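Local coordinates for protein carbohydrate deacetylase Agd3 (Neosartorya fumigata, PDB 6NWZ) that removes N-acetyl groups from the fungal exopolysaccharide galactosaminogalactan, a deacetylation required for biofilm formation by the mould, at residues 43-48 against 602-607; 48-53 against 610-615; 85-90 against 94-99; 279-284 against 548-553; 556-561 against 565-570. All coordinates share one frame; numbering follows the deposited sequence.

Interaction 1: residues 43-48 against 602-607; sequences GLNAYG and LARYQR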
# COMPACT_ATOMS: atom_id res chain seq x y z
N GLY A 43 -0.01 10.59 -5.94
CA GLY A 43 -1.13 9.82 -6.45
C GLY A 43 -0.89 9.32 -7.86
O GLY A 43 -1.19 8.17 -8.18
N LEU A 44 -0.35 10.18 -8.73
CA LEU A 44 -0.02 9.75 -10.08
C LEU A 44 1.05 8.66 -10.05
O LEU A 44 0.97 7.69 -10.82
CB LEU A 44 0.44 10.95 -10.91
CG LEU A 44 -0.56 12.09 -11.06
CD1 LEU A 44 0.11 13.29 -11.69
CD2 LEU A 44 -1.76 11.66 -11.89
N ASN A 45 2.04 8.80 -9.17
CA ASN A 45 3.08 7.78 -9.05
C ASN A 45 2.51 6.46 -8.57
O ASN A 45 2.93 5.39 -9.03
CB ASN A 45 4.18 8.26 -8.09
CG ASN A 45 5.35 7.29 -7.99
OD1 ASN A 45 5.73 6.66 -8.97
ND2 ASN A 45 5.93 7.18 -6.80
N ALA A 46 1.54 6.51 -7.66
CA ALA A 46 0.92 5.28 -7.16
C ALA A 46 0.19 4.55 -8.27
O ALA A 46 0.29 3.32 -8.38
CB ALA A 46 -0.03 5.60 -6.00
N TYR A 47 -0.54 5.28 -9.11
CA TYR A 47 -1.20 4.67 -10.25
C TYR A 47 -0.20 4.23 -11.31
O TYR A 47 -0.49 3.30 -12.08
CB TYR A 47 -2.20 5.64 -10.88
CG TYR A 47 -3.54 5.72 -10.18
CD1 TYR A 47 -3.68 6.37 -8.97
CD2 TYR A 47 -4.67 5.16 -10.76
CE1 TYR A 47 -4.90 6.46 -8.34
CE2 TYR A 47 -5.91 5.24 -10.14
CZ TYR A 47 -6.01 5.90 -8.93
OH TYR A 47 -7.23 5.98 -8.31
N GLY A 48 0.96 4.87 -11.37
CA GLY A 48 1.90 4.65 -12.45
C GLY A 48 1.69 5.56 -13.64
O GLY A 48 2.19 5.26 -14.73
N LEU A 602 9.05 -6.10 -8.04
CA LEU A 602 10.13 -6.09 -9.02
C LEU A 602 9.64 -5.62 -10.38
O LEU A 602 10.30 -4.81 -11.04
CB LEU A 602 10.76 -7.48 -9.12
CG LEU A 602 12.04 -7.56 -9.94
CD1 LEU A 602 13.17 -6.80 -9.26
CD2 LEU A 602 12.42 -9.01 -10.15
N ALA A 603 8.49 -6.12 -10.82
CA ALA A 603 7.95 -5.72 -12.12
C ALA A 603 7.60 -4.24 -12.14
O ALA A 603 7.84 -3.56 -13.14
CB ALA A 603 6.73 -6.57 -12.46
N ARG A 604 7.03 -3.73 -11.05
CA ARG A 604 6.77 -2.29 -10.96
C ARG A 604 8.07 -1.51 -11.10
O ARG A 604 8.13 -0.52 -11.85
CB ARG A 604 6.09 -1.96 -9.63
CG ARG A 604 6.07 -0.47 -9.31
CD ARG A 604 5.21 0.29 -10.30
NE ARG A 604 5.54 1.71 -10.34
CZ ARG A 604 4.77 2.67 -9.83
NH1 ARG A 604 3.62 2.37 -9.24
NH2 ARG A 604 5.15 3.94 -9.92
N TYR A 605 9.11 -1.94 -10.40
CA TYR A 605 10.39 -1.23 -10.47
C TYR A 605 10.98 -1.30 -11.87
O TYR A 605 11.58 -0.33 -12.35
CB TYR A 605 11.36 -1.81 -9.44
CG TYR A 605 12.79 -1.37 -9.63
CD1 TYR A 605 13.23 -0.15 -9.14
CD2 TYR A 605 13.70 -2.17 -10.31
CE1 TYR A 605 14.54 0.26 -9.32
CE2 TYR A 605 15.01 -1.77 -10.49
CZ TYR A 605 15.42 -0.55 -9.99
OH TYR A 605 16.73 -0.16 -10.17
N GLN A 606 10.82 -2.43 -12.55
CA GLN A 606 11.48 -2.62 -13.84
C GLN A 606 10.78 -1.83 -14.95
O GLN A 606 11.44 -1.12 -15.72
CB GLN A 606 11.54 -4.10 -14.19
CG GLN A 606 12.61 -4.86 -13.42
CD GLN A 606 12.72 -6.30 -13.85
OE1 GLN A 606 11.83 -6.84 -14.50
NE2 GLN A 606 13.83 -6.94 -13.49
N ARG A 607 9.45 -1.94 -15.05
CA ARG A 607 8.74 -1.21 -16.09
C ARG A 607 8.83 0.30 -15.91
O ARG A 607 8.64 1.04 -16.88
CB ARG A 607 7.27 -1.63 -16.13
CG ARG A 607 6.46 -1.26 -14.91
CD ARG A 607 4.98 -1.54 -15.13
NE ARG A 607 4.21 -1.32 -13.92
CZ ARG A 607 3.94 -2.27 -13.03
NH1 ARG A 607 4.39 -3.50 -13.23
NH2 ARG A 607 3.23 -1.99 -11.95
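Arg604 leaves its helix with CG anti to the backbone N (chi1 167°) and then turns at chi2 (66°), a bend that sends the guanidinium across to the last turn of helix 34-47, where Asn45 receives it. Both terminal nitrogens, NH1 and NH2, converge end-on on a single atom, the backbone oxygen of Asn45. The straighter bond runs from Arg604 NH2 to Asn45 O at 2.8 Å, with an angle of 153° at the hydrogen; the second, from Arg604 NH1 to the same Asn45 O, is 3.1 Å. The acceptor lies close to the guanidinium plane, so both N-H groups can reach it from one flat, forked donor. Arginine suits the place because it carries two such donors on a long chain. Asn45 OD1 also lies 2.9 Å from Arg604 NH2, the amide plane standing almost perpendicular to the guanidinium, while Asn45 ND2 is hydrogen-bonded to Asn469. On one face of the guanidinium sits Gly48, whose CA is 4.2 Å from Arg604 NH2. The inner nitrogen, NE, in addition forms a salt bridge with Asp608, one turn on along the chain from Arg604, which should steady the rotation of the group and offset part of its charge. A positive group beside the carbonyl end of a helix would probably also gain from the helix dipole. Gly48, at positive phi, is the C-prime residue of a Schellman motif, and the contact is thus an arginine from helix 594-607 gripping a Schellman-capped helix C terminus.

Interaction 2: residues 48-53 against 610-615; sequences GIPYTT and CGYGLS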
# COMPACT_ATOMS: atom_id res chain seq x y z
N GLY A 48 0.96 4.87 -11.37
CA GLY A 48 1.90 4.65 -12.45
C GLY A 48 1.69 5.56 -13.64
O GLY A 48 2.19 5.26 -14.73
N ILE A 49 0.95 6.66 -13.46
CA ILE A 49 0.60 7.58 -14.54
C ILE A 49 1.78 8.50 -14.83
O ILE A 49 2.26 9.20 -13.92
CB ILE A 49 -0.65 8.39 -14.17
CG1 ILE A 49 -1.88 7.48 -14.18
CG2 ILE A 49 -0.82 9.58 -15.12
CD1 ILE A 49 -3.12 8.10 -13.59
N PRO A 50 2.29 8.53 -16.06
CA PRO A 50 3.40 9.43 -16.38
C PRO A 50 3.02 10.89 -16.18
O PRO A 50 1.92 11.32 -16.55
CB PRO A 50 3.71 9.11 -17.84
CG PRO A 50 3.17 7.74 -18.05
CD PRO A 50 1.97 7.62 -17.17
N TYR A 51 3.94 11.65 -15.60
CA TYR A 51 3.68 13.05 -15.29
C TYR A 51 4.97 13.86 -15.43
O TYR A 51 6.07 13.31 -15.38
CB TYR A 51 3.12 13.22 -13.87
CG TYR A 51 4.05 12.74 -12.78
CD1 TYR A 51 4.99 13.60 -12.21
CD2 TYR A 51 3.99 11.43 -12.32
CE1 TYR A 51 5.84 13.16 -11.21
CE2 TYR A 51 4.84 10.99 -11.32
CZ TYR A 51 5.76 11.85 -10.78
OH TYR A 51 6.61 11.41 -9.79
N THR A 52 4.81 15.17 -15.59
CA THR A 52 5.91 16.11 -15.64
C THR A 52 5.67 17.19 -14.59
O THR A 52 4.56 17.72 -14.49
CB THR A 52 6.06 16.74 -17.03
OG1 THR A 52 6.24 15.70 -18.00
CG2 THR A 52 7.25 17.68 -17.07
N THR A 53 6.70 17.53 -13.82
CA THR A 53 6.58 18.51 -12.75
C THR A 53 7.21 19.83 -13.19
O THR A 53 8.37 19.87 -13.61
CB THR A 53 7.25 18.01 -11.47
OG1 THR A 53 6.64 16.78 -11.05
CG2 THR A 53 7.09 19.03 -10.37
N CYS A 610 11.58 1.71 -18.16
CA CYS A 610 11.41 1.68 -19.61
C CYS A 610 10.93 3.01 -20.18
O CYS A 610 11.00 3.20 -21.40
CB CYS A 610 10.43 0.58 -20.01
SG CYS A 610 10.99 -1.12 -19.68
N GLY A 611 10.43 3.91 -19.34
CA GLY A 611 9.86 5.15 -19.84
C GLY A 611 8.65 4.91 -20.73
O GLY A 611 8.61 5.37 -21.87
N TYR A 612 7.66 4.19 -20.21
CA TYR A 612 6.46 3.91 -20.99
C TYR A 612 5.55 5.14 -21.01
O TYR A 612 5.56 5.97 -20.10
CB TYR A 612 5.70 2.71 -20.42
CG TYR A 612 5.17 2.90 -19.02
CD1 TYR A 612 3.93 3.50 -18.79
CD2 TYR A 612 5.89 2.46 -17.92
CE1 TYR A 612 3.45 3.67 -17.52
CE2 TYR A 612 5.40 2.62 -16.64
CZ TYR A 612 4.19 3.23 -16.44
OH TYR A 612 3.71 3.39 -15.16
N GLY A 613 4.76 5.24 -22.08
CA GLY A 613 3.83 6.34 -22.21
C GLY A 613 2.63 5.93 -23.03
O GLY A 613 2.65 4.94 -23.77
N LEU A 614 1.56 6.71 -22.88
CA LEU A 614 0.33 6.51 -23.62
C LEU A 614 0.01 7.76 -24.42
O LEU A 614 0.40 8.87 -24.05
CB LEU A 614 -0.84 6.17 -22.68
CG LEU A 614 -2.16 5.72 -23.31
CD1 LEU A 614 -2.02 4.39 -24.02
CD2 LEU A 614 -3.25 5.65 -22.25
N SER A 615 -0.70 7.57 -25.53
CA SER A 615 -1.25 8.67 -26.30
C SER A 615 -2.59 8.22 -26.85
O SER A 615 -2.81 7.04 -27.11
CB SER A 615 -0.32 9.09 -27.44
OG SER A 615 -0.09 8.02 -28.33
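The phenol of Tyr612 and the pyrrolidine of Pro50 cross at about a right angle, while the phenolic end reaches beyond the proline to the backbone of Gly48. Tyr612 CG lies between the backbone N and the carbonyl carbon (chi1 64°), and from there the ring extends across to segment 48-53. Its hydroxyl donates to Gly48 O, which approaches at the ring edge near the ring plane. The model puts Tyr612 OH and Gly48 O 2.4 Å apart, very short for a hydrogen bond, and at 2.60 Å resolution that length is doubtful. Tyrosine fits here because a rigid ring carries a donor far enough to meet a backbone carbonyl just past a helix end. Pro50 packs beside the ring, its CG 4.1 Å from Tyr612 CE1 and 3.6 Å from the backbone Tyr612 O, an approach to the ring that is oblique. The contact falls at the entrance to two strands, 51-55 and 613-618, which pair with strand 22-31, the first parallel to it and the second antiparallel; a piece of chain from near the C terminus thereby joins the beta structure of the N-terminal region. Pro50 is hydrogen-bonded through its backbone to Ile27, and Gly613 through its own to Thr629 of the next strand. Proline, restricted in phi, suits an extended approach to a strand, and its ring also touches Asn26. Two residues before the tyrosine, Cys610 is linked to Cys635 by a disulfide, while Tyr612 itself rests on Ala243.

Interaction 3: residues 85-90 against 94-99; sequences YDYGGT and QSALTT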
# COMPACT_ATOMS: atom_id res chain seq x y z
N TYR A 85 1.85 33.67 -4.64
CA TYR A 85 2.75 34.25 -3.67
C TYR A 85 2.23 35.61 -3.23
O TYR A 85 1.42 36.24 -3.93
CB TYR A 85 4.17 34.42 -4.23
CG TYR A 85 4.88 33.14 -4.59
CD1 TYR A 85 4.67 32.52 -5.82
CD2 TYR A 85 5.80 32.57 -3.72
CE1 TYR A 85 5.35 31.37 -6.17
CE2 TYR A 85 6.48 31.41 -4.06
CZ TYR A 85 6.25 30.81 -5.28
OH TYR A 85 6.93 29.66 -5.60
N ASP A 86 2.70 36.07 -2.08
CA ASP A 86 2.39 37.41 -1.59
C ASP A 86 3.49 38.34 -2.09
O ASP A 86 4.61 38.33 -1.58
CB ASP A 86 2.28 37.44 -0.07
CG ASP A 86 1.94 38.82 0.48
OD1 ASP A 86 1.69 39.75 -0.32
OD2 ASP A 86 1.92 38.98 1.72
N TYR A 87 3.17 39.13 -3.11
CA TYR A 87 4.12 40.08 -3.69
C TYR A 87 4.15 41.40 -2.95
O TYR A 87 4.85 42.32 -3.39
CB TYR A 87 3.79 40.30 -5.17
CG TYR A 87 4.05 39.08 -6.01
CD1 TYR A 87 3.07 38.11 -6.19
CD2 TYR A 87 5.29 38.87 -6.60
CE1 TYR A 87 3.32 36.98 -6.95
CE2 TYR A 87 5.55 37.75 -7.35
CZ TYR A 87 4.56 36.81 -7.53
OH TYR A 87 4.84 35.69 -8.28
N GLY A 88 3.42 41.52 -1.84
CA GLY A 88 3.45 42.73 -1.05
C GLY A 88 2.83 43.91 -1.79
O GLY A 88 2.27 43.80 -2.87
N GLY A 89 2.97 45.07 -1.15
CA GLY A 89 2.46 46.28 -1.73
C GLY A 89 0.97 46.19 -1.99
O GLY A 89 0.23 45.49 -1.28
N THR A 90 0.52 46.89 -3.02
CA THR A 90 -0.87 46.80 -3.44
C THR A 90 -1.14 45.56 -4.29
O THR A 90 -2.31 45.18 -4.45
CB THR A 90 -1.27 48.05 -4.22
OG1 THR A 90 -0.23 48.39 -5.14
CG2 THR A 90 -1.49 49.22 -3.26
N GLN A 94 -0.84 37.00 -5.57
CA GLN A 94 -1.08 36.80 -6.99
C GLN A 94 -0.43 35.49 -7.42
O GLN A 94 0.49 35.00 -6.78
CB GLN A 94 -0.52 37.94 -7.85
CG GLN A 94 -1.15 39.31 -7.62
CD GLN A 94 -2.59 39.38 -8.07
OE1 GLN A 94 -3.08 38.51 -8.78
NE2 GLN A 94 -3.28 40.44 -7.65
N SER A 95 -0.92 34.95 -8.53
CA SER A 95 -0.30 33.76 -9.11
C SER A 95 1.06 34.12 -9.70
O SER A 95 1.23 35.16 -10.33
CB SER A 95 -1.20 33.17 -10.19
OG SER A 95 -0.52 32.16 -10.92
N ALA A 96 2.03 33.23 -9.50
CA ALA A 96 3.35 33.45 -10.08
C ALA A 96 3.36 33.24 -11.59
O ALA A 96 4.31 33.65 -12.26
CB ALA A 96 4.39 32.54 -9.42
N LEU A 97 2.32 32.61 -12.15
CA LEU A 97 2.14 32.53 -13.59
C LEU A 97 1.38 33.76 -14.08
O LEU A 97 0.38 34.16 -13.48
CB LEU A 97 1.39 31.26 -13.98
CG LEU A 97 2.12 29.92 -13.82
CD1 LEU A 97 1.22 28.76 -14.23
CD2 LEU A 97 3.40 29.89 -14.63
N THR A 98 1.86 34.35 -15.17
CA THR A 98 1.29 35.58 -15.69
C THR A 98 -0.11 35.33 -16.26
O THR A 98 -0.54 34.20 -16.47
CB THR A 98 2.19 36.19 -16.77
OG1 THR A 98 1.94 35.55 -18.03
CG2 THR A 98 3.66 36.02 -16.40
N THR A 99 -0.82 36.43 -16.50
CA THR A 99 -2.14 36.33 -17.10
C THR A 99 -2.07 35.68 -18.47
O THR A 99 -2.92 34.84 -18.81
CB THR A 99 -2.78 37.72 -17.19
OG1 THR A 99 -3.15 38.16 -15.88
CG2 THR A 99 -4.00 37.70 -18.09
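Tyr87 reaches past Gln94 to Ala96, edge first, and its ring can be followed outward from CB. With CG anti to the carbonyl carbon (chi1 -68°), CB directs the ring back across the hairpin. The first ring atom to meet anything there is CD1, which packs on Gln94 CB at 4.0 Å. One step further, Tyr87 CE1 comes to 3.5 Å from Gln94 O, with that oxygen in the ring plane at the edge. At the tip, Tyr87 OH lies 3.2 Å from Ala96 CA and 3.4 Å from its CB, and its polar need is met by a hydrogen bond with Gln58 O. Tyrosine thus combines an apolar flank for Gln94 CB with a hydroxyl that can bond to a backbone oxygen. These residues belong to the beta hairpin of strands 84-86 and 93-95. Tyr85 and Gln94 form its antiparallel hydrogen-bonded pair, with Tyr85 N to Gln94 O and Gln94 N to Tyr85 O both 2.9 Å. The other tyrosine ring, Tyr85, meets the small Ala96 CB at its edge, 3.6 Å from CE1; its hydroxyl bonds to Val56 O and its ring makes a cation-pi contact with Lys32. At the end of strand 84-86, Asp86 OD1 accepts from Gly88 N in an Asx turn, where the positive phi of Gly88 suits a residue without a side chain. On the other arm Ser95 OG accepts from Leu97 N, an ST turn, and also bonds to Trp102 NE1.

Interaction 4: residues 279-284 against 548-553; sequences NGISAW and ANLRNA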
# COMPACT_ATOMS: atom_id res chain seq x y z
N ASN A 279 -8.63 -22.88 14.84
CA ASN A 279 -9.95 -23.18 14.29
C ASN A 279 -10.83 -21.93 14.27
O ASN A 279 -11.65 -21.76 13.35
CB ASN A 279 -10.62 -24.29 15.10
CG ASN A 279 -10.17 -25.67 14.68
OD1 ASN A 279 -9.85 -25.89 13.51
ND2 ASN A 279 -10.12 -26.60 15.63
N GLY A 280 -10.68 -21.05 15.26
CA GLY A 280 -11.41 -19.80 15.24
C GLY A 280 -10.98 -18.90 14.10
O GLY A 280 -11.81 -18.27 13.43
N ILE A 281 -9.67 -18.82 13.84
CA ILE A 281 -9.18 -18.01 12.74
C ILE A 281 -9.65 -18.58 11.40
O ILE A 281 -10.04 -17.83 10.50
CB ILE A 281 -7.64 -17.90 12.80
CG1 ILE A 281 -7.20 -17.36 14.17
CG2 ILE A 281 -7.13 -17.03 11.67
CD1 ILE A 281 -7.62 -15.93 14.43
N SER A 282 -9.61 -19.90 11.25
CA SER A 282 -10.04 -20.52 10.00
C SER A 282 -11.50 -20.21 9.71
O SER A 282 -11.86 -19.83 8.59
CB SER A 282 -9.82 -22.03 10.05
OG SER A 282 -8.45 -22.34 10.22
N ALA A 283 -12.37 -20.38 10.71
CA ALA A 283 -13.79 -20.13 10.51
C ALA A 283 -14.05 -18.66 10.19
O ALA A 283 -15.05 -18.34 9.55
CB ALA A 283 -14.57 -20.55 11.76
N TRP A 284 -13.16 -17.77 10.62
CA TRP A 284 -13.35 -16.34 10.45
C TRP A 284 -12.90 -15.83 9.09
O TRP A 284 -13.36 -14.77 8.66
CB TRP A 284 -12.62 -15.60 11.58
CG TRP A 284 -12.46 -14.13 11.36
CD1 TRP A 284 -13.36 -13.15 11.65
CD2 TRP A 284 -11.30 -13.47 10.83
NE1 TRP A 284 -12.84 -11.92 11.33
CE2 TRP A 284 -11.58 -12.09 10.82
CE3 TRP A 284 -10.07 -13.92 10.36
CZ2 TRP A 284 -10.66 -11.15 10.35
CZ3 TRP A 284 -9.16 -12.99 9.90
CH2 TRP A 284 -9.46 -11.62 9.90
N ALA A 548 1.18 -14.64 18.74
CA ALA A 548 0.44 -14.34 19.95
C ALA A 548 -0.78 -13.48 19.68
O ALA A 548 -1.71 -13.48 20.49
CB ALA A 548 1.36 -13.66 20.97
N ASN A 549 -0.81 -12.75 18.56
CA ASN A 549 -1.93 -11.86 18.26
C ASN A 549 -3.19 -12.62 17.83
O ASN A 549 -4.25 -12.00 17.74
CB ASN A 549 -1.55 -10.87 17.16
CG ASN A 549 -0.29 -10.09 17.47
OD1 ASN A 549 0.43 -9.66 16.57
ND2 ASN A 549 -0.01 -9.90 18.76
N LEU A 550 -3.09 -13.91 17.55
CA LEU A 550 -4.23 -14.68 17.07
C LEU A 550 -5.04 -15.31 18.21
O LEU A 550 -5.99 -16.04 17.93
CB LEU A 550 -3.77 -15.78 16.11
CG LEU A 550 -2.91 -15.39 14.90
CD1 LEU A 550 -2.81 -16.55 13.93
CD2 LEU A 550 -3.45 -14.16 14.20
N ARG A 551 -4.68 -15.03 19.46
CA ARG A 551 -5.38 -15.63 20.59
C ARG A 551 -6.84 -15.20 20.60
O ARG A 551 -7.14 -14.01 20.71
CB ARG A 551 -4.71 -15.24 21.90
CG ARG A 551 -5.22 -16.05 23.09
CD ARG A 551 -4.99 -15.33 24.40
NE ARG A 551 -5.29 -16.19 25.54
CZ ARG A 551 -4.39 -16.56 26.45
NH1 ARG A 551 -3.15 -16.11 26.38
NH2 ARG A 551 -4.75 -17.35 27.45
N ASN A 552 -7.74 -16.17 20.47
CA ASN A 552 -9.17 -15.90 20.43
C ASN A 552 -10.03 -16.95 21.14
O ASN A 552 -11.09 -16.59 21.67
CB ASN A 552 -9.65 -15.78 18.97
CG ASN A 552 -9.62 -17.11 18.23
OD1 ASN A 552 -10.63 -17.82 18.19
ND2 ASN A 552 -8.48 -17.44 17.64
N ALA A 553 -9.61 -18.22 21.18
CA ALA A 553 -10.49 -19.28 21.66
C ALA A 553 -10.92 -19.06 23.10
O ALA A 553 -12.01 -19.49 23.49
CB ALA A 553 -9.81 -20.64 21.51
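Asn552 ND2, lying against Ile281, is engaged twice by backbone oxygens: it donates to Leu550 O at 2.9 Å, nearly straight at 167°, and to Asp277 O in the first turn of helix 275-289. Two carbonyls accepting from the one nitrogen favour this orientation of the amide, which suits asparagine to a place where a loop must be tied to a helix. Asn552 OD1 consequently faces the helix, 3.6 Å from Gly280 CA; glycine, with no side chain, allows the amide this close. Ile281 runs obliquely across the amide, its CD1 3.7 Å from Asn552 ND2, and that methyl continues to Leu550 CB at 4.2 Å, so the branched aliphatic chain touches both the polar amide and the leucine. A second tie comes from Asp277, whose OD1 accepts from the backbone N of Ala553. Leu550 also touches Met278 of the same helix and Phe570 of helix 569-584. The loop after strand 542-546 thus packs on helices 275-289 and 569-584, which also touch each other directly through Ile281 and Gln571; His546, at the end of that strand, binds zinc, its side chain about 8 Å from that of Leu550.

Interaction 5: residues 556-561 against 565-570; sequences TPITVN and AKYSIF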
# COMPACT_ATOMS: atom_id res chain seq x y z
N THR A 556 -11.75 -12.87 26.50
CA THR A 556 -12.98 -12.18 26.84
C THR A 556 -13.57 -11.54 25.59
O THR A 556 -12.84 -10.88 24.84
CB THR A 556 -12.72 -11.11 27.90
OG1 THR A 556 -12.44 -11.74 29.16
CG2 THR A 556 -13.93 -10.20 28.05
N PRO A 557 -14.85 -11.73 25.31
CA PRO A 557 -15.45 -11.13 24.11
C PRO A 557 -15.32 -9.61 24.14
O PRO A 557 -15.42 -8.98 25.19
CB PRO A 557 -16.91 -11.56 24.18
CG PRO A 557 -16.87 -12.83 24.97
CD PRO A 557 -15.80 -12.62 26.00
N ILE A 558 -15.08 -9.04 22.96
CA ILE A 558 -15.05 -7.60 22.77
C ILE A 558 -16.00 -7.26 21.63
O ILE A 558 -16.52 -8.13 20.94
CB ILE A 558 -13.64 -7.07 22.47
CG1 ILE A 558 -13.12 -7.63 21.14
CG2 ILE A 558 -12.69 -7.43 23.60
CD1 ILE A 558 -11.77 -7.09 20.74
N THR A 559 -16.23 -5.96 21.44
CA THR A 559 -17.13 -5.47 20.41
C THR A 559 -16.35 -4.62 19.41
O THR A 559 -15.64 -3.69 19.81
CB THR A 559 -18.27 -4.65 21.01
OG1 THR A 559 -19.00 -5.46 21.95
CG2 THR A 559 -19.21 -4.19 19.91
N VAL A 560 -16.49 -4.95 18.13
CA VAL A 560 -15.85 -4.22 17.04
C VAL A 560 -16.94 -3.78 16.08
O VAL A 560 -17.63 -4.61 15.48
CB VAL A 560 -14.80 -5.09 16.32
CG1 VAL A 560 -14.17 -4.30 15.18
CG2 VAL A 560 -13.73 -5.57 17.29
N ASN A 561 -17.10 -2.46 15.94
CA ASN A 561 -18.10 -1.87 15.05
C ASN A 561 -19.50 -2.43 15.32
O ASN A 561 -20.25 -2.77 14.40
CB ASN A 561 -17.71 -2.06 13.58
CG ASN A 561 -16.55 -1.18 13.17
OD1 ASN A 561 -16.22 -0.21 13.85
ND2 ASN A 561 -15.92 -1.52 12.05
N ALA A 565 -18.00 -10.34 19.68
CA ALA A 565 -17.48 -11.67 19.38
C ALA A 565 -16.17 -11.86 20.12
O ALA A 565 -15.59 -10.91 20.67
CB ALA A 565 -17.29 -11.86 17.87
N LYS A 566 -15.68 -13.10 20.11
CA LYS A 566 -14.38 -13.44 20.69
C LYS A 566 -13.26 -13.15 19.69
O LYS A 566 -12.50 -14.02 19.28
CB LYS A 566 -14.37 -14.89 21.14
CG LYS A 566 -15.24 -15.14 22.37
CD LYS A 566 -15.55 -16.61 22.55
CE LYS A 566 -14.29 -17.43 22.65
NZ LYS A 566 -14.59 -18.89 22.68
N TYR A 567 -13.16 -11.87 19.31
CA TYR A 567 -12.14 -11.43 18.37
C TYR A 567 -10.75 -11.45 19.01
O TYR A 567 -10.56 -10.98 20.14
CB TYR A 567 -12.43 -10.00 17.91
CG TYR A 567 -13.60 -9.85 16.95
CD1 TYR A 567 -13.57 -10.43 15.70
CD2 TYR A 567 -14.71 -9.09 17.30
CE1 TYR A 567 -14.62 -10.28 14.81
CE2 TYR A 567 -15.77 -8.93 16.43
CZ TYR A 567 -15.72 -9.53 15.19
OH TYR A 567 -16.77 -9.38 14.31
N SER A 568 -9.78 -11.98 18.28
CA SER A 568 -8.38 -11.73 18.63
C SER A 568 -8.01 -10.29 18.30
O SER A 568 -8.72 -9.59 17.57
CB SER A 568 -7.46 -12.69 17.88
OG SER A 568 -7.45 -12.40 16.49
N ILE A 569 -6.88 -9.84 18.84
CA ILE A 569 -6.43 -8.49 18.53
C ILE A 569 -6.07 -8.38 17.05
O ILE A 569 -6.20 -7.31 16.45
CB ILE A 569 -5.25 -8.07 19.43
CG1 ILE A 569 -4.11 -9.07 19.35
CG2 ILE A 569 -5.71 -7.90 20.87
CD1 ILE A 569 -2.93 -8.72 20.23
N PHE A 570 -5.63 -9.48 16.44
CA PHE A 570 -5.38 -9.48 15.00
C PHE A 570 -6.68 -9.34 14.22
O PHE A 570 -6.78 -8.51 13.31
CB PHE A 570 -4.64 -10.75 14.60
CG PHE A 570 -4.62 -10.99 13.12
CD1 PHE A 570 -3.75 -10.28 12.30
CD2 PHE A 570 -5.47 -11.91 12.53
CE1 PHE A 570 -3.73 -10.49 10.94
CE2 PHE A 570 -5.46 -12.12 11.17
CZ PHE A 570 -4.59 -11.41 10.37
O HOH W 1 -16.94 -6.29 13.42
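A beta hairpin of strands 558-560 and 563-565 runs straight into an inverse gamma turn centred on Lys566, just before helix 569-584, and Ile558 faces Ala565 across it as the antiparallel hydrogen-bonded pair. Ala565 N to Ile558 O is 2.9 Å and nearly straight at 167°, and Ile558 N to Ala565 O is 3.0 Å. Beyond this pair Tyr567 turns back toward strand 558-560. Ile558 places CG1 between its backbone N and carbonyl carbon (chi1 64°), which brings that branch to 4.1 Å from Tyr567 CB, whereas Val560 presents CG2 to Tyr567 CD2 at 3.7 Å. The small methyl of Ala565, CB, lies 3.6 Å above one face of the same ring, offset toward its rim. At the outer end, a water donates to Val560 O and lies 3.2 Å from Tyr567 OH. Pro557 and Lys566 run side by side, with Pro557 CG 3.8 Å from Lys566 CG, and the ammonium of Lys566 goes on to Ala553 O. Beta-branched residues suit the extended strand. The chemistry is thus divided: backbone bonds set the pairing, Ile558 packs on Tyr567 CB and Val560 on its ring, and a water gives Val560 O and the phenol a polar partner beside the apolar packing.

How the interactions relate
From the N terminus, helix 34-47 supplies segment 43-48 of interaction 1, and the chain continues through the shared Gly48 into segment 48-53 of interaction 2. Interaction 3 closes a short local hairpin, within the same carbohydrate-binding region as these first segments. Much later, interaction 4 closes a long loop between 279-284 and 548-553, and interaction 5 follows it in series, touching it through Ala553 with Lys566 and Asn549 with Phe570. Segments 602-607 and 610-615 then close interactions 1 and 2, whose loops cross and enclose 3, 4 and 5. Interactions 1 and 2 thus join the C-terminal part of the chain to the N-terminal region, whereas 4 and 5 stay within the deacetylase region, far from interaction 3.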